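Iron(3+)-hydroxamate-binding protein FhuD (Bacillus subtilis subsp. subtilis, PDB 3G9Q) binds iron(3+)-hydroxamate complexes such as ferrichrome and coprogen and hands them to the membrane permease of the FhuCBGD ABC importer. Local coordinates at residues G26-T30 and T253-S257. Numbering follows the deposited sequence.
Sequences GYFKT and TDPIS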
ATOM      1  N   GLY A  26       2.629  -3.722  -9.562  1.00 33.82           N
ATOM      2  CA  GLY A  26       1.401  -4.486  -9.396  1.00 35.53           C
ATOM      3  C   GLY A  26       0.251  -4.084 -10.318  1.00 37.36           C
ATOM      4  O   GLY A  26      -0.648  -4.889 -10.573  1.00 32.48           O
ATOM      5  N   TYR A  27       0.266  -2.842 -10.809  1.00 37.82           N
ATOM      6  CA  TYR A  27      -0.779  -2.346 -11.716  1.00 48.73           C
ATOM      7  C   TYR A  27      -0.709  -3.020 -13.082  1.00 48.68           C
ATOM      8  O   TYR A  27      -1.720  -3.465 -13.626  1.00 46.04           O
ATOM      9  CB  TYR A  27      -0.672  -0.821 -11.934  1.00 37.48           C
ATOM     10  CG  TYR A  27      -1.137   0.017 -10.769  1.00 40.68           C
ATOM     11  CD1 TYR A  27      -0.278   0.308  -9.723  1.00 35.39           C
ATOM     12  CD2 TYR A  27      -2.443   0.480 -10.693  1.00 30.50           C
ATOM     13  CE1 TYR A  27      -0.701   1.029  -8.632  1.00 30.86           C
ATOM     14  CE2 TYR A  27      -2.881   1.203  -9.598  1.00 24.81           C
ATOM     15  CZ  TYR A  27      -2.006   1.476  -8.570  1.00 38.49           C
ATOM     16  OH  TYR A  27      -2.417   2.193  -7.460  1.00 47.04           O
ATOM     17  N   PHE A  28       0.498  -3.077 -13.632  1.00 54.39           N
ATOM     18  CA  PHE A  28       0.728  -3.666 -14.937  1.00 48.43           C
ATOM     19  C   PHE A  28       0.570  -5.180 -14.827  1.00 50.51           C
ATOM     20  O   PHE A  28       0.116  -5.832 -15.766  1.00 46.80           O
ATOM     21  CB  PHE A  28       2.126  -3.265 -15.436  1.00 49.07           C
ATOM     22  CG  PHE A  28       2.209  -1.832 -15.930  1.00 47.87           C
ATOM     23  CD1 PHE A  28       2.149  -1.545 -17.284  1.00 46.60           C
ATOM     24  CD2 PHE A  28       2.290  -0.770 -15.038  1.00 53.05           C
ATOM     25  CE1 PHE A  28       2.161  -0.223 -17.737  1.00 43.31           C
ATOM     26  CE2 PHE A  28       2.299   0.551 -15.489  1.00 43.92           C
ATOM     27  CZ  PHE A  28       2.235   0.819 -16.834  1.00 47.00           C
ATOM     28  N   LYS A  29       0.926  -5.737 -13.673  1.00 44.35           N
ATOM     29  CA  LYS A  29       0.784  -7.172 -13.466  1.00 44.90           C
ATOM     30  C   LYS A  29      -0.708  -7.495 -13.548  1.00 41.70           C
ATOM     31  O   LYS A  29      -1.112  -8.414 -14.259  1.00 45.68           O
ATOM     32  CB  LYS A  29       1.356  -7.589 -12.099  1.00 48.26           C
ATOM     33  CG  LYS A  29       1.386  -9.091 -11.859  1.00 40.38           C
ATOM     34  CD  LYS A  29       2.178  -9.801 -12.921  1.00 38.73           C
ATOM     35  CE  LYS A  29       1.743 -11.248 -12.996  1.00 49.79           C
ATOM     36  NZ  LYS A  29       2.228 -11.893 -14.250  1.00 63.07           N
ATOM     37  N   THR A  30      -1.533  -6.733 -12.840  1.00 35.09           N
ATOM     38  CA  THR A  30      -2.971  -6.979 -12.891  1.00 51.25           C
ATOM     39  C   THR A  30      -3.482  -6.899 -14.338  1.00 52.29           C
ATOM     40  O   THR A  30      -4.205  -7.783 -14.796  1.00 53.33           O
ATOM     41  CB  THR A  30      -3.770  -5.980 -12.019  1.00 43.34           C
ATOM     42  OG1 THR A  30      -3.314  -6.063 -10.666  1.00 49.43           O
ATOM     43  CG2 THR A  30      -5.257  -6.317 -12.044  1.00 42.39           C
ATOM     44  N   THR A 253       0.223   0.429  -2.640  1.00 39.51           N
ATOM     45  CA  THR A 253      -1.233   0.440  -2.687  1.00 42.41           C
ATOM     46  C   THR A 253      -1.721   0.052  -4.080  1.00 42.33           C
ATOM     47  O   THR A 253      -2.732   0.560  -4.554  1.00 49.55           O
ATOM     48  CB  THR A 253      -1.823   1.845  -2.347  1.00 51.33           C
ATOM     49  OG1 THR A 253      -1.333   2.819  -3.284  1.00 46.98           O
ATOM     50  CG2 THR A 253      -1.448   2.268  -0.927  1.00 43.95           C
ATOM     51  N   ASP A 254      -0.994  -0.838  -4.742  1.00 40.94           N
ATOM     52  CA  ASP A 254      -1.384  -1.296  -6.072  1.00 45.40           C
ATOM     53  C   ASP A 254      -2.421  -2.408  -5.865  1.00 44.43           C
ATOM     54  O   ASP A 254      -2.554  -2.931  -4.761  1.00 44.74           O
ATOM     55  CB  ASP A 254      -0.164  -1.835  -6.813  1.00 50.64           C
ATOM     56  CG  ASP A 254       0.580  -2.883  -6.003  1.00 56.96           C
ATOM     57  OD1 ASP A 254       1.246  -2.505  -5.010  1.00 46.97           O
ATOM     58  OD2 ASP A 254       0.477  -4.080  -6.351  1.00 52.97           O
ATOM     59  N   PRO A 255      -3.154  -2.794  -6.924  1.00 49.43           N
ATOM     60  CA  PRO A 255      -4.197  -3.836  -6.891  1.00 44.44           C
ATOM     61  C   PRO A 255      -3.817  -5.151  -6.193  1.00 45.99           C
ATOM     62  O   PRO A 255      -4.632  -5.750  -5.474  1.00 46.53           O
ATOM     63  CB  PRO A 255      -4.527  -4.043  -8.365  1.00 37.03           C
ATOM     64  CG  PRO A 255      -4.300  -2.681  -8.950  1.00 44.66           C
ATOM     65  CD  PRO A 255      -2.998  -2.254  -8.287  1.00 45.29           C
ATOM     66  N   ILE A 256      -2.592  -5.614  -6.417  1.00 44.77           N
ATOM     67  CA  ILE A 256      -2.137  -6.848  -5.783  1.00 39.95           C
ATOM     68  C   ILE A 256      -1.871  -6.657  -4.289  1.00 44.26           C
ATOM     69  O   ILE A 256      -2.257  -7.494  -3.475  1.00 46.30           O
ATOM     70  CB  ILE A 256      -0.838  -7.357  -6.397  1.00 34.50           C
ATOM     71  CG1 ILE A 256      -1.026  -7.567  -7.892  1.00 33.79           C
ATOM     72  CG2 ILE A 256      -0.399  -8.630  -5.661  1.00 20.85           C
ATOM     73  CD1 ILE A 256       0.263  -7.790  -8.675  1.00 37.63           C
ATOM     74  N   SER A 257      -1.180  -5.572  -3.944  1.00 39.17           N
ATOM     75  CA  SER A 257      -0.853  -5.282  -2.557  1.00 41.45           C
ATOM     76  C   SER A 257      -2.114  -5.019  -1.743  1.00 46.19           C
ATOM     77  O   SER A 257      -2.223  -5.441  -0.582  1.00 36.72           O
ATOM     78  CB  SER A 257       0.068  -4.066  -2.459  1.00 46.70           C
ATOM     79  OG  SER A 257       1.373  -4.359  -2.920  1.00 44.10           O
TER
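Pro255 lies over the phenol ring of Tyr27. Pro255 CD sits 3.6 Å from the centroid of the Tyr27 ring and 8° off the ring normal, so the pair is a CH-pi contact over the face. Tyr27 has its CG beside the backbone N, chi1 -75°, which swings the ring across to the start of the other helix. The two side chains cross at about a right angle. CB of Asp254 approaches the same ring obliquely, 3.4 Å from Tyr27 CE1. With an alanine at Tyr27, Pro255 CD is likely to lose its aromatic partner, and a gap would probably open beside Asp254 CB.

Ile256 reaches the helix of Gly26 with its end. Ile256 CD1 lies 3.6 Å from Gly26 CA and also meets the CB and CG of Lys29. Pro255 CB packs against Thr30 OG1. Thr30 OG1 donates to Gly26 O at 2.9 Å, and the same carbonyl also accepts from Thr30 N. Asp254 is the N-cap of the second helix. Its OD2 accepts from Ser257 N from above the carboxylate plane, and Ser257 OG donates to Asp254 OD1 at 2.8 Å.

The contact joins helix 25-31, which follows strand 17-19 of the parallel sheet, to the start of the C-terminal helix 255-270. The two-lobed fold with a long connecting helix is that of the solute-binding protein 8 family. Trp124 of the long helix 118-143 touches both Thr30 and Pro255. Gln107 and Leu108 of helix 106-115 pack on Tyr27.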